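PDB 2QGY: enolase from the environmental genome shotgun sequencing of the Sargasso Sea, which is of unknown function but belongs to the enolase superfamily and binds magnesium, so it probably abstracts a proton from the carbon next to a substrate carboxylate. Local coordinates for residues V248-K253 and N267-F272; P222-E227 and N323-E328; H259-I264 and I286-E291; L201-D206 and P228-N233. All blocks are in the same frame, centred on the assembly; numbering follows the deposited sequence. Where two conformers were deposited one is given.

Contact 1 (V248-K253 and N267-F272); sequences VVTGEK and NAADIF. With MG (magnesium ion), chain C.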
loop_
_atom_site.group_PDB
_atom_site.type_symbol
_atom_site.label_atom_id
_atom_site.label_comp_id
_atom_site.label_asym_id
_atom_site.label_seq_id
_atom_site.Cartn_x
_atom_site.Cartn_y
_atom_site.Cartn_z
ATOM N N VAL A 248 22.347 -3.025 -9.124
ATOM C CA VAL A 248 20.888 -3.035 -9.245
ATOM C C VAL A 248 20.261 -2.183 -8.097
ATOM O O VAL A 248 20.631 -2.314 -6.930
ATOM C CB VAL A 248 20.323 -4.499 -9.290
ATOM C CG1 VAL A 248 18.781 -4.560 -9.224
ATOM C CG2 VAL A 248 20.821 -5.268 -10.550
ATOM N N VAL A 249 19.318 -1.321 -8.465
ATOM C CA VAL A 249 18.660 -0.419 -7.524
ATOM C C VAL A 249 17.154 -0.737 -7.493
ATOM O O VAL A 249 16.547 -0.868 -8.534
ATOM C CB VAL A 249 18.825 1.054 -7.944
ATOM C CG1 VAL A 249 18.196 1.982 -6.846
ATOM C CG2 VAL A 249 20.331 1.423 -8.063
ATOM N N THR A 250 16.555 -0.835 -6.309
ATOM C CA THR A 250 15.102 -1.060 -6.227
ATOM C C THR A 250 14.628 -0.434 -4.928
ATOM O O THR A 250 15.450 -0.199 -4.056
ATOM C CB THR A 250 14.722 -2.583 -6.242
ATOM O OG1 THR A 250 13.283 -2.742 -6.330
ATOM C CG2 THR A 250 15.232 -3.300 -5.020
ATOM N N GLY A 251 13.324 -0.169 -4.811
ATOM C CA GLY A 251 12.794 0.211 -3.504
ATOM C C GLY A 251 11.848 1.396 -3.573
ATOM O O GLY A 251 10.981 1.519 -2.730
ATOM N N GLU A 252 12.008 2.245 -4.580
ATOM C CA GLU A 252 11.192 3.467 -4.691
ATOM C C GLU A 252 9.680 3.261 -4.626
ATOM O O GLU A 252 8.962 4.134 -4.146
ATOM C CB GLU A 252 11.574 4.241 -5.947
ATOM C CG GLU A 252 11.201 3.603 -7.243
ATOM C CD GLU A 252 11.384 4.577 -8.400
ATOM O OE1 GLU A 252 12.541 4.790 -8.764
ATOM O OE2 GLU A 252 10.399 5.170 -8.894
ATOM N N LYS A 253 9.176 2.128 -5.105
ATOM C CA LYS A 253 7.716 1.928 -5.116
ATOM C C LYS A 253 7.239 1.040 -3.954
ATOM O O LYS A 253 6.073 0.635 -3.929
ATOM C CB LYS A 253 7.278 1.364 -6.485
ATOM C CG LYS A 253 7.579 2.389 -7.603
ATOM C CD LYS A 253 6.761 2.285 -8.865
ATOM C CE LYS A 253 7.388 3.232 -9.895
ATOM N NZ LYS A 253 6.571 3.453 -11.119
ATOM N N ASN A 267 19.739 -11.223 -1.097
ATOM C CA ASN A 267 20.792 -10.548 -1.876
ATOM C C ASN A 267 20.233 -10.045 -3.201
ATOM O O ASN A 267 20.789 -10.314 -4.274
ATOM C CB ASN A 267 22.007 -11.489 -2.119
ATOM C CG ASN A 267 22.673 -11.922 -0.820
ATOM O OD1 ASN A 267 22.998 -13.104 -0.626
ATOM N ND2 ASN A 267 22.832 -10.974 0.098
ATOM N N ALA A 268 19.122 -9.306 -3.131
ATOM C CA ALA A 268 18.378 -9.010 -4.342
ATOM C C ALA A 268 18.738 -7.676 -5.009
ATOM O O ALA A 268 18.280 -7.386 -6.121
ATOM C CB ALA A 268 16.858 -9.096 -4.075
ATOM N N ALA A 269 19.577 -6.890 -4.365
ATOM C CA ALA A 269 19.923 -5.568 -4.874
ATOM C C ALA A 269 21.203 -5.055 -4.264
ATOM O O ALA A 269 21.652 -5.528 -3.228
ATOM C CB ALA A 269 18.776 -4.569 -4.633
ATOM N N ASP A 270 21.782 -4.066 -4.926
ATOM C CA ASP A 270 23.030 -3.453 -4.489
ATOM C C ASP A 270 22.769 -2.131 -3.750
ATOM O O ASP A 270 23.561 -1.713 -2.893
ATOM C CB ASP A 270 23.887 -3.204 -5.735
ATOM C CG ASP A 270 24.223 -4.511 -6.462
ATOM O OD1 ASP A 270 24.973 -5.281 -5.849
ATOM O OD2 ASP A 270 23.731 -4.807 -7.582
ATOM N N ILE A 271 21.662 -1.478 -4.107
ATOM C CA ILE A 271 21.313 -0.151 -3.566
ATOM C C ILE A 271 19.799 -0.126 -3.395
ATOM O O ILE A 271 19.076 -0.602 -4.248
ATOM C CB ILE A 271 21.712 0.984 -4.573
ATOM C CG1 ILE A 271 23.229 0.978 -4.862
ATOM C CG2 ILE A 271 21.237 2.390 -4.065
ATOM C CD1 ILE A 271 23.641 1.806 -6.111
ATOM N N PHE A 272 19.305 0.440 -2.301
ATOM C CA PHE A 272 17.868 0.624 -2.165
ATOM C C PHE A 272 17.531 2.109 -2.360
ATOM O O PHE A 272 18.278 2.962 -1.902
ATOM C CB PHE A 272 17.412 0.257 -0.749
ATOM C CG PHE A 272 17.627 -1.191 -0.367
ATOM C CD1 PHE A 272 17.645 -2.210 -1.330
ATOM C CD2 PHE A 272 17.801 -1.530 0.970
ATOM C CE1 PHE A 272 17.817 -3.564 -0.928
ATOM C CE2 PHE A 272 17.963 -2.887 1.364
ATOM C CZ PHE A 272 17.961 -3.874 0.413
HETATM MG MG MG C . 13.156 5.296 -10.543
HETATM O O HOH W 1 11.382 5.971 -11.213
HETATM O O HOH W 2 12.442 3.505 -11.278
HETATM O O HOH W 3 13.512 7.394 -10.371
#

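Contact 2 (P222-E227 and N323-E328); sequences PYWIEE and NSEKAE. With MG (magnesium ion), chain C.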
loop_
_atom_site.group_PDB
_atom_site.type_symbol
_atom_site.label_atom_id
_atom_site.label_comp_id
_atom_site.label_asym_id
_atom_site.label_seq_id
_atom_site.Cartn_x
_atom_site.Cartn_y
_atom_site.Cartn_z
ATOM N N PRO A 222 27.306 1.902 -17.243
ATOM C CA PRO A 222 26.329 2.584 -16.382
ATOM C C PRO A 222 26.678 2.479 -14.893
ATOM O O PRO A 222 27.166 1.451 -14.413
ATOM C CB PRO A 222 25.006 1.877 -16.691
ATOM C CG PRO A 222 25.352 0.615 -17.361
ATOM C CD PRO A 222 26.724 0.773 -17.979
ATOM N N TYR A 223 26.439 3.552 -14.172
ATOM C CA TYR A 223 26.741 3.579 -12.760
ATOM C C TYR A 223 25.806 2.650 -11.985
ATOM O O TYR A 223 26.231 2.008 -11.000
ATOM C CB TYR A 223 26.658 5.017 -12.248
ATOM C CG TYR A 223 27.170 5.192 -10.844
ATOM C CD1 TYR A 223 28.535 5.384 -10.599
ATOM C CD2 TYR A 223 26.293 5.195 -9.761
ATOM C CE1 TYR A 223 29.016 5.528 -9.301
ATOM C CE2 TYR A 223 26.747 5.356 -8.465
ATOM C CZ TYR A 223 28.109 5.526 -8.230
ATOM O OH TYR A 223 28.546 5.669 -6.926
ATOM N N TRP A 224 24.536 2.638 -12.388
ATOM C CA TRP A 224 23.567 1.680 -11.822
ATOM C C TRP A 224 22.405 1.486 -12.741
ATOM O O TRP A 224 22.224 2.259 -13.675
ATOM C CB TRP A 224 23.123 2.064 -10.401
ATOM C CG TRP A 224 22.116 3.195 -10.194
ATOM C CD1 TRP A 224 20.895 3.389 -10.809
ATOM C CD2 TRP A 224 22.223 4.204 -9.197
ATOM N NE1 TRP A 224 20.265 4.493 -10.257
ATOM C CE2 TRP A 224 21.070 5.018 -9.285
ATOM C CE3 TRP A 224 23.202 4.510 -8.242
ATOM C CZ2 TRP A 224 20.864 6.116 -8.436
ATOM C CZ3 TRP A 224 22.999 5.610 -7.399
ATOM C CH2 TRP A 224 21.832 6.390 -7.505
ATOM N N ILE A 225 21.638 0.429 -12.488
ATOM C CA ILE A 225 20.491 0.070 -13.289
ATOM C C ILE A 225 19.335 0.030 -12.302
ATOM O O ILE A 225 19.330 -0.791 -11.374
ATOM C CB ILE A 225 20.651 -1.358 -13.919
ATOM C CG1 ILE A 225 21.813 -1.391 -14.926
ATOM C CG2 ILE A 225 19.350 -1.787 -14.641
ATOM C CD1 ILE A 225 21.702 -0.404 -16.059
ATOM N N GLU A 226 18.360 0.899 -12.518
ATOM C CA GLU A 226 17.302 1.094 -11.552
ATOM C C GLU A 226 15.998 0.466 -12.050
ATOM O O GLU A 226 15.630 0.605 -13.225
ATOM C CB GLU A 226 17.159 2.598 -11.309
ATOM C CG GLU A 226 16.042 2.957 -10.394
ATOM C CD GLU A 226 16.090 4.436 -9.993
ATOM O OE1 GLU A 226 17.198 5.014 -9.855
ATOM O OE2 GLU A 226 15.008 4.985 -9.773
ATOM N N GLU A 227 15.340 -0.284 -11.149
ATOM C CA GLU A 227 14.071 -0.938 -11.435
ATOM C C GLU A 227 14.047 -1.707 -12.779
ATOM O O GLU A 227 13.151 -1.515 -13.583
ATOM C CB GLU A 227 12.925 0.065 -11.369
ATOM C CG GLU A 227 12.720 0.651 -9.978
ATOM C CD GLU A 227 11.264 0.813 -9.696
ATOM O OE1 GLU A 227 10.704 1.778 -10.258
ATOM O OE2 GLU A 227 10.671 -0.056 -8.978
ATOM N N ASN A 323 26.523 4.655 4.766
ATOM C CA ASN A 323 26.317 3.952 3.476
ATOM C C ASN A 323 25.341 4.659 2.522
ATOM O O ASN A 323 24.549 4.018 1.837
ATOM C CB ASN A 323 25.854 2.509 3.693
ATOM C CG ASN A 323 24.487 2.430 4.320
ATOM O OD1 ASN A 323 24.137 3.262 5.155
ATOM N ND2 ASN A 323 23.707 1.410 3.943
ATOM N N SER A 324 25.379 5.988 2.506
ATOM C CA SER A 324 24.600 6.748 1.551
ATOM C C SER A 324 25.237 6.653 0.166
ATOM O O SER A 324 26.478 6.676 0.038
ATOM C CB SER A 324 24.548 8.209 1.982
ATOM O OG SER A 324 25.837 8.782 1.894
ATOM N N GLU A 325 24.402 6.535 -0.859
ATOM C CA GLU A 325 24.862 6.749 -2.215
ATOM C C GLU A 325 24.463 8.178 -2.558
ATOM O O GLU A 325 23.944 8.889 -1.701
ATOM C CB GLU A 325 24.220 5.758 -3.200
ATOM C CG GLU A 325 25.169 4.705 -3.692
ATOM C CD GLU A 325 26.252 5.254 -4.621
ATOM O OE1 GLU A 325 27.059 4.444 -5.103
ATOM O OE2 GLU A 325 26.301 6.475 -4.891
ATOM N N LYS A 326 24.681 8.579 -3.801
ATOM C CA LYS A 326 24.310 9.916 -4.241
ATOM C C LYS A 326 22.795 10.131 -4.120
ATOM O O LYS A 326 22.013 9.217 -4.388
ATOM C CB LYS A 326 24.792 10.134 -5.661
ATOM C CG LYS A 326 26.333 10.210 -5.737
ATOM C CD LYS A 326 26.756 10.261 -7.168
ATOM C CE LYS A 326 27.284 8.898 -7.594
ATOM N NZ LYS A 326 28.405 8.460 -6.669
ATOM N N ALA A 327 22.424 11.325 -3.648
ATOM C CA ALA A 327 21.045 11.699 -3.357
ATOM C C ALA A 327 20.376 12.344 -4.552
ATOM O O ALA A 327 20.999 13.137 -5.253
ATOM C CB ALA A 327 21.017 12.654 -2.147
ATOM N N GLU A 328 19.097 12.018 -4.781
ATOM C CA GLU A 328 18.425 12.399 -6.011
ATOM C C GLU A 328 17.894 13.848 -5.991
ATOM O O GLU A 328 17.204 14.257 -5.028
ATOM C CB GLU A 328 17.223 11.468 -6.255
ATOM C CG GLU A 328 16.503 11.800 -7.541
ATOM C CD GLU A 328 15.445 10.765 -7.913
ATOM O OE1 GLU A 328 14.835 10.197 -6.984
ATOM O OE2 GLU A 328 15.257 10.504 -9.122
HETATM MG MG MG C . 13.156 5.296 -10.543
HETATM O O HOH W 2 12.442 3.505 -11.278
HETATM O O HOH W 1 11.382 5.971 -11.213
HETATM O O HOH W 3 13.512 7.394 -10.371
#

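Contact 3 (H259-I264 and I286-E291); sequences HFRELI and IEISNE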
loop_
_atom_site.group_PDB
_atom_site.type_symbol
_atom_site.label_atom_id
_atom_site.label_comp_id
_atom_site.label_asym_id
_atom_site.label_seq_id
_atom_site.Cartn_x
_atom_site.Cartn_y
_atom_site.Cartn_z
ATOM N N HIS A 259 9.615 -5.749 3.629
ATOM C CA HIS A 259 10.020 -5.979 2.230
ATOM C C HIS A 259 11.537 -5.765 2.096
ATOM O O HIS A 259 12.231 -6.568 1.453
ATOM C CB HIS A 259 9.254 -5.057 1.284
ATOM C CG HIS A 259 9.742 -5.111 -0.136
ATOM N ND1 HIS A 259 9.536 -6.199 -0.955
ATOM C CD2 HIS A 259 10.512 -4.252 -0.837
ATOM C CE1 HIS A 259 10.086 -5.967 -2.131
ATOM N NE2 HIS A 259 10.701 -4.797 -2.083
ATOM N N PHE A 260 12.051 -4.690 2.685
ATOM C CA PHE A 260 13.502 -4.425 2.558
ATOM C C PHE A 260 14.362 -5.458 3.269
ATOM O O PHE A 260 15.437 -5.819 2.753
ATOM C CB PHE A 260 13.866 -2.980 2.931
ATOM C CG PHE A 260 13.310 -1.951 1.947
ATOM C CD1 PHE A 260 14.012 -1.622 0.793
ATOM C CD2 PHE A 260 12.029 -1.426 2.127
ATOM C CE1 PHE A 260 13.490 -0.724 -0.148
ATOM C CE2 PHE A 260 11.492 -0.527 1.199
ATOM C CZ PHE A 260 12.214 -0.184 0.058
ATOM N N ARG A 261 13.874 -5.985 4.391
ATOM C CA ARG A 261 14.568 -7.092 5.050
ATOM C C ARG A 261 14.600 -8.322 4.152
ATOM O O ARG A 261 15.600 -9.001 4.115
ATOM C CB ARG A 261 13.953 -7.423 6.416
ATOM C CG ARG A 261 14.428 -6.441 7.446
ATOM C CD ARG A 261 13.586 -6.443 8.701
ATOM N NE ARG A 261 14.129 -5.474 9.641
ATOM C CZ ARG A 261 13.463 -5.011 10.698
ATOM N NH1 ARG A 261 12.233 -5.437 10.948
ATOM N NH2 ARG A 261 14.035 -4.142 11.513
ATOM N N GLU A 262 13.499 -8.613 3.462
ATOM C CA GLU A 262 13.486 -9.722 2.496
ATOM C C GLU A 262 14.498 -9.472 1.376
ATOM O O GLU A 262 15.197 -10.409 0.982
ATOM C CB GLU A 262 12.089 -9.930 1.913
ATOM C CG GLU A 262 11.969 -11.071 0.844
ATOM C CD GLU A 262 12.131 -12.474 1.413
ATOM O OE1 GLU A 262 12.037 -12.627 2.639
ATOM O OE2 GLU A 262 12.353 -13.427 0.618
ATOM N N LEU A 263 14.571 -8.251 0.838
ATOM C CA LEU A 263 15.557 -7.963 -0.232
ATOM C C LEU A 263 16.969 -8.206 0.292
ATOM O O LEU A 263 17.798 -8.777 -0.399
ATOM C CB LEU A 263 15.465 -6.516 -0.754
ATOM C CG LEU A 263 14.181 -6.086 -1.473
ATOM C CD1 LEU A 263 14.288 -4.575 -1.628
ATOM C CD2 LEU A 263 14.110 -6.742 -2.866
ATOM N N ILE A 264 17.232 -7.790 1.529
ATOM C CA ILE A 264 18.563 -8.048 2.113
ATOM C C ILE A 264 18.854 -9.555 2.205
ATOM O O ILE A 264 19.959 -10.002 1.843
ATOM C CB ILE A 264 18.724 -7.380 3.496
ATOM C CG1 ILE A 264 18.758 -5.859 3.385
ATOM C CG2 ILE A 264 20.057 -7.789 4.178
ATOM C CD1 ILE A 264 18.630 -5.149 4.779
ATOM N N ILE A 286 16.267 5.123 8.405
ATOM C CA ILE A 286 17.511 4.939 9.166
ATOM C C ILE A 286 17.736 3.487 9.605
ATOM O O ILE A 286 18.859 2.996 9.527
ATOM C CB ILE A 286 17.545 5.876 10.394
ATOM C CG1 ILE A 286 17.608 7.357 9.974
ATOM C CG2 ILE A 286 18.704 5.515 11.316
ATOM C CD1 ILE A 286 18.872 7.769 9.225
ATOM N N GLU A 287 16.682 2.811 10.059
ATOM C CA GLU A 287 16.778 1.408 10.460
ATOM C C GLU A 287 17.208 0.530 9.285
ATOM O O GLU A 287 18.105 -0.301 9.419
ATOM C CB GLU A 287 15.443 0.911 11.013
ATOM C CG GLU A 287 15.479 -0.534 11.550
ATOM C CD GLU A 287 16.660 -0.795 12.494
ATOM O OE1 GLU A 287 16.853 0.003 13.448
ATOM O OE2 GLU A 287 17.380 -1.814 12.299
ATOM N N ILE A 288 16.572 0.724 8.137
ATOM C CA ILE A 288 16.953 -0.047 6.959
ATOM C C ILE A 288 18.342 0.338 6.423
ATOM O O ILE A 288 19.064 -0.521 5.921
ATOM C CB ILE A 288 15.880 -0.032 5.863
ATOM C CG1 ILE A 288 16.039 -1.277 4.985
ATOM C CG2 ILE A 288 15.935 1.246 5.024
ATOM C CD1 ILE A 288 15.578 -2.598 5.746
ATOM N N SER A 289 18.747 1.597 6.568
ATOM C CA SER A 289 20.088 2.013 6.150
ATOM C C SER A 289 21.140 1.247 6.950
ATOM O O SER A 289 22.125 0.737 6.413
ATOM C CB SER A 289 20.274 3.524 6.317
ATOM O OG SER A 289 19.445 4.237 5.413
ATOM N N ASN A 290 20.886 1.101 8.239
ATOM C CA ASN A 290 21.844 0.436 9.141
ATOM C C ASN A 290 21.951 -1.059 8.814
ATOM O O ASN A 290 23.060 -1.608 8.674
ATOM C CB ASN A 290 21.401 0.658 10.599
ATOM C CG ASN A 290 21.547 2.117 11.054
ATOM O OD1 ASN A 290 21.072 2.483 12.153
ATOM N ND2 ASN A 290 22.200 2.956 10.239
ATOM N N GLU A 291 20.806 -1.718 8.652
ATOM C CA GLU A 291 20.817 -3.125 8.250
ATOM C C GLU A 291 21.467 -3.317 6.886
ATOM O O GLU A 291 22.241 -4.264 6.697
ATOM C CB GLU A 291 19.399 -3.718 8.285
ATOM C CG GLU A 291 18.785 -3.642 9.681
ATOM C CD GLU A 291 17.362 -4.144 9.746
ATOM O OE1 GLU A 291 16.953 -4.940 8.874
ATOM O OE2 GLU A 291 16.639 -3.743 10.697
#

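Contact 4 (L201-D206 and P228-N233); sequences LAVPED and PVDGEN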
loop_
_atom_site.group_PDB
_atom_site.type_symbol
_atom_site.label_atom_id
_atom_site.label_comp_id
_atom_site.label_asym_id
_atom_site.label_seq_id
_atom_site.Cartn_x
_atom_site.Cartn_y
_atom_site.Cartn_z
ATOM N N LEU A 201 15.316 2.034 -15.748
ATOM C CA LEU A 201 14.503 1.257 -16.701
ATOM C C LEU A 201 12.997 1.309 -16.457
ATOM O O LEU A 201 12.223 0.954 -17.347
ATOM C CB LEU A 201 14.950 -0.203 -16.760
ATOM C CG LEU A 201 16.443 -0.434 -17.020
ATOM C CD1 LEU A 201 16.707 -1.906 -17.453
ATOM C CD2 LEU A 201 17.009 0.564 -18.006
ATOM N N ALA A 202 12.585 1.736 -15.266
ATOM C CA ALA A 202 11.174 2.025 -14.992
ATOM C C ALA A 202 10.246 0.795 -15.186
ATOM O O ALA A 202 9.122 0.921 -15.671
ATOM C CB ALA A 202 10.701 3.220 -15.852
ATOM N N VAL A 203 10.762 -0.386 -14.830
ATOM C CA VAL A 203 10.016 -1.649 -14.835
ATOM C C VAL A 203 9.437 -1.950 -16.234
ATOM O O VAL A 203 8.227 -1.862 -16.434
ATOM C CB VAL A 203 8.913 -1.691 -13.748
ATOM C CG1 VAL A 203 8.307 -3.091 -13.636
ATOM C CG2 VAL A 203 9.467 -1.252 -12.383
ATOM N N PRO A 204 10.321 -2.293 -17.200
ATOM C CA PRO A 204 9.880 -2.647 -18.540
ATOM C C PRO A 204 8.974 -3.876 -18.494
ATOM O O PRO A 204 9.228 -4.826 -17.764
ATOM C CB PRO A 204 11.192 -2.963 -19.264
ATOM C CG PRO A 204 12.206 -2.157 -18.517
ATOM C CD PRO A 204 11.790 -2.356 -17.101
ATOM N N GLU A 205 7.922 -3.836 -19.296
ATOM C CA GLU A 205 6.911 -4.883 -19.308
ATOM C C GLU A 205 7.509 -6.211 -19.792
ATOM O O GLU A 205 7.152 -7.296 -19.299
ATOM C CB GLU A 205 5.746 -4.442 -20.213
ATOM C CG GLU A 205 5.100 -3.049 -19.868
ATOM C CD GLU A 205 6.091 -1.839 -19.783
ATOM O OE1 GLU A 205 7.012 -1.693 -20.645
ATOM O OE2 GLU A 205 5.919 -1.009 -18.841
ATOM N N ASP A 206 8.454 -6.117 -20.723
ATOM C CA ASP A 206 9.030 -7.301 -21.374
ATOM C C ASP A 206 10.455 -7.606 -20.926
ATOM O O ASP A 206 11.411 -6.917 -21.332
ATOM C CB ASP A 206 8.962 -7.127 -22.898
ATOM C CG ASP A 206 9.275 -8.414 -23.663
ATOM O OD1 ASP A 206 10.068 -9.250 -23.185
ATOM O OD2 ASP A 206 8.719 -8.582 -24.767
ATOM N N PRO A 228 14.993 -2.647 -12.976
ATOM C CA PRO A 228 14.983 -3.433 -14.228
ATOM C C PRO A 228 13.771 -4.370 -14.233
ATOM O O PRO A 228 13.303 -4.778 -15.307
ATOM C CB PRO A 228 16.297 -4.231 -14.185
ATOM C CG PRO A 228 16.656 -4.315 -12.700
ATOM C CD PRO A 228 16.061 -3.053 -12.039
ATOM N N VAL A 229 13.283 -4.697 -13.035
ATOM C CA VAL A 229 12.081 -5.518 -12.876
ATOM C C VAL A 229 11.253 -5.001 -11.698
ATOM O O VAL A 229 11.739 -4.218 -10.902
ATOM C CB VAL A 229 12.404 -7.024 -12.679
ATOM C CG1 VAL A 229 13.208 -7.573 -13.897
ATOM C CG2 VAL A 229 13.177 -7.253 -11.421
ATOM N N ASP A 230 10.029 -5.495 -11.567
ATOM C CA ASP A 230 9.154 -5.033 -10.491
ATOM C C ASP A 230 9.794 -5.313 -9.127
ATOM O O ASP A 230 10.304 -6.398 -8.891
ATOM C CB ASP A 230 7.780 -5.713 -10.570
ATOM C CG ASP A 230 6.739 -4.986 -9.742
ATOM O OD1 ASP A 230 6.778 -5.126 -8.508
ATOM O OD2 ASP A 230 5.872 -4.295 -10.330
ATOM N N GLY A 231 9.739 -4.333 -8.220
ATOM C CA GLY A 231 10.416 -4.459 -6.921
ATOM C C GLY A 231 9.847 -5.570 -6.055
ATOM O O GLY A 231 10.500 -6.037 -5.135
ATOM N N GLU A 232 8.618 -5.974 -6.336
ATOM C CA GLU A 232 8.009 -7.076 -5.599
ATOM C C GLU A 232 8.361 -8.448 -6.165
ATOM O O GLU A 232 8.136 -9.464 -5.505
ATOM C CB GLU A 232 6.496 -6.925 -5.518
ATOM C CG GLU A 232 6.076 -5.789 -4.603
ATOM C CD GLU A 232 4.590 -5.784 -4.383
ATOM O OE1 GLU A 232 4.105 -6.556 -3.533
ATOM O OE2 GLU A 232 3.911 -5.002 -5.064
ATOM N N ASN A 233 8.894 -8.469 -7.383
ATOM C CA ASN A 233 9.306 -9.738 -7.995
ATOM C C ASN A 233 10.751 -10.011 -7.602
ATOM O O ASN A 233 11.675 -9.790 -8.389
ATOM C CB ASN A 233 9.171 -9.683 -9.523
ATOM C CG ASN A 233 9.278 -11.084 -10.178
ATOM O OD1 ASN A 233 9.837 -12.015 -9.597
ATOM N ND2 ASN A 233 8.697 -11.228 -11.344
HETATM O O HOH W 4 11.766 -6.008 -17.266
#

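Contact 1 (V248-K253 and N267-F272)
One backbone carbonyl, O of Val248, takes two amide donors at once where parallel strands 248-250 and 271-272 begin to pair: Asp270 N at 2.9 Å and Ile271 N at 3.1 Å. The Asp270 donor lies in the carbonyl plane, whereas that of Ile271 is tilted 17° from it. The Asp270 side chain then turns back on Val248. Its CG stands beside its own backbone N (chi1 -61°), and OD2 receives Val248 N at 2.7 Å through the anti lone pair, so both backbone polar atoms of Val248 are held by Asp270. A salt bridge from OD1 to Lys241 gives this carboxylate a second hold. Regular pairing follows, with Thr250 N donating to Ile271 O at 3.3 Å. On one face of the sheet Val249 CG2 packs against Ile271 CB at 3.8 Å; on the other, Thr250 CG2 meets the methyl of Ala269. Beyond the strand, Glu252 OE1 binds magnesium at 1.9 Å, with Asp200 and Glu226 as the other protein ligands. Helix 257-265 completes the beta-alpha-beta crossover and packs on Thr250 and Phe272, while strand 224-226 flanks 248-250 and strand 298-299 flanks 271-272 in the barrel.

Contact 2 (P222-E227 and N323-E328)
Tyr223 meets Glu325 and Lys326 in a polar side-chain contact across the barrel, between the segments that carry strands 224-226 and 327-329, which are not neighbours in the sheet; the nearest CA pairs are 10.9 Å apart. Tyr223 CG lies anti to the backbone N (chi1 -171°), which carries the phenol across the gap. There its OH donates to Glu325 OE1 at 2.7 Å, on the syn lone pair, and accepts from Lys326 NZ at 2.8 Å. The carboxylate stands at the ring edge with its plane 89° from that of the ring. Glu325 OE2 also bonds within its own segment, accepting Lys326 N at 2.9 Å through the anti lone pair and a weak, long salt bridge from NZ. With both oxygens engaged, the carboxylate is restrained in rotation. Alongside, the Trp224 ring edge comes to 4.2 Å from Lys326 O at CH2, and its NE1 donates to Glu226 OE1 at 3.1 Å. This bent bond is consistent with Trp224 helping to orient Glu226, whose OE2 binds magnesium at 2.0 Å. Lys169 bridges Glu226 and Glu328 by salt bridges to both. Strands 197-200 and 248-250 flank 224-226, while strand 135-141 lies beside 327-329 and sets Tyr139 edge-to-face with Trp224.

Contact 3 (H259-I264 and I286-E291)
Arg261 and Glu291 lay their flat groups almost in one plane, the guanidinium and carboxylate only 4° apart, and join side-on across two neighbouring helices. NE of Arg261 gives a bond of 3.0 Å to Glu291 OE1, and NH2 gives one of 2.8 Å to OE2. Both oxygens use their syn lone pairs, and both bonds are nearly straight. The arginine chain is extended from CG to NE, and this length carries the guanidinium over to the other helix. Beneath the ion pair the contact is apolar. Ile288 crosses Phe260 at about a right angle: its CG1, anti to the backbone N (chi1 -156°), sends CD1 to 3.3 Å from Phe260 CB, a tight approach. Ile264 runs across Glu291 in the same crosswise manner, with its CD1 3.9 Å from Glu291 CB and 4.1 Å from Ile288 CD1. The two helical segments are nearly parallel, their axes 8° apart in direction and 10.6 Å apart at closest approach, as expected of successive outer helices in a TIM barrel. Glu287 adds a second acid, its OE2 lying 2.6 Å from Glu291 OE2 and 4.2 Å from Arg261 NH2. Such close acid oxygens suggest that one of the two glutamates may hold a proton, while the nearby arginine would favour negative charge on the pair.

Contact 4 (L201-D206 and P228-N233)
Val203 reaches from the loop 201-206 to the backbone of Val229 and Asp230, and both its branches find the other loop. Its CB carries CG1 anti to the backbone N (chi1 -171°), and this methyl comes to 3.6 Å from Asp230 N. The same methyl is 3.8 Å from Asp230 CA and 4.1 Å from Asp230 CB. The other methyl, CG2, lies beside the backbone N of Val203 and meets Val229 O at 4.0 Å. These are neighbouring beta-to-alpha loops of the TIM barrel, following strands 197-200 and 224-226 and leading into helices 207-217 and 234-243, whose N-caps are Asp206 and Asn233. No direct hydrogen bond joins 201-206 to 228-233, though Val203 pairs through its backbone with Glu227 just before; one water donates to both Pro204 O and Pro228 O, each at 2.8 Å. Pro204 CD also comes to 3.4 Å from Pro228 O. Deeper in, Leu201 crosses Pro228 at about a right angle, its CD1 4.0 Å from Pro228 CB. Asp230 OD1 accepts Glu232 N through its anti lone pair, an Asx turn within the type I turn 230-233. That oxygen also forms a salt bridge with Arg97 of the second subunit.

Magnesium ties contacts 1 and 2 together: Glu252 OE1 and Glu226 OE2 lie 2.7 Å apart as ligands of one ion, and the contact centres are about 9 Å apart. Strands 248-250 and 224-226 are also sheet neighbours, with Val249 O 2.9 Å from Glu227 N. Contact 4 continues from contact 2: Leu201 N is 2.9 Å from Glu226 O, and in the loops Val203 N is 2.9 Å from Glu227 O. Contact 3 backs contact 1 from the helical layer, where Ile264 CG1 is 3.7 Å from Phe272 CZ; its own Phe260 side chain is about 12 Å from the metal. Contacts 3 and 4, with centres about 20 Å apart, both touch the second subunit.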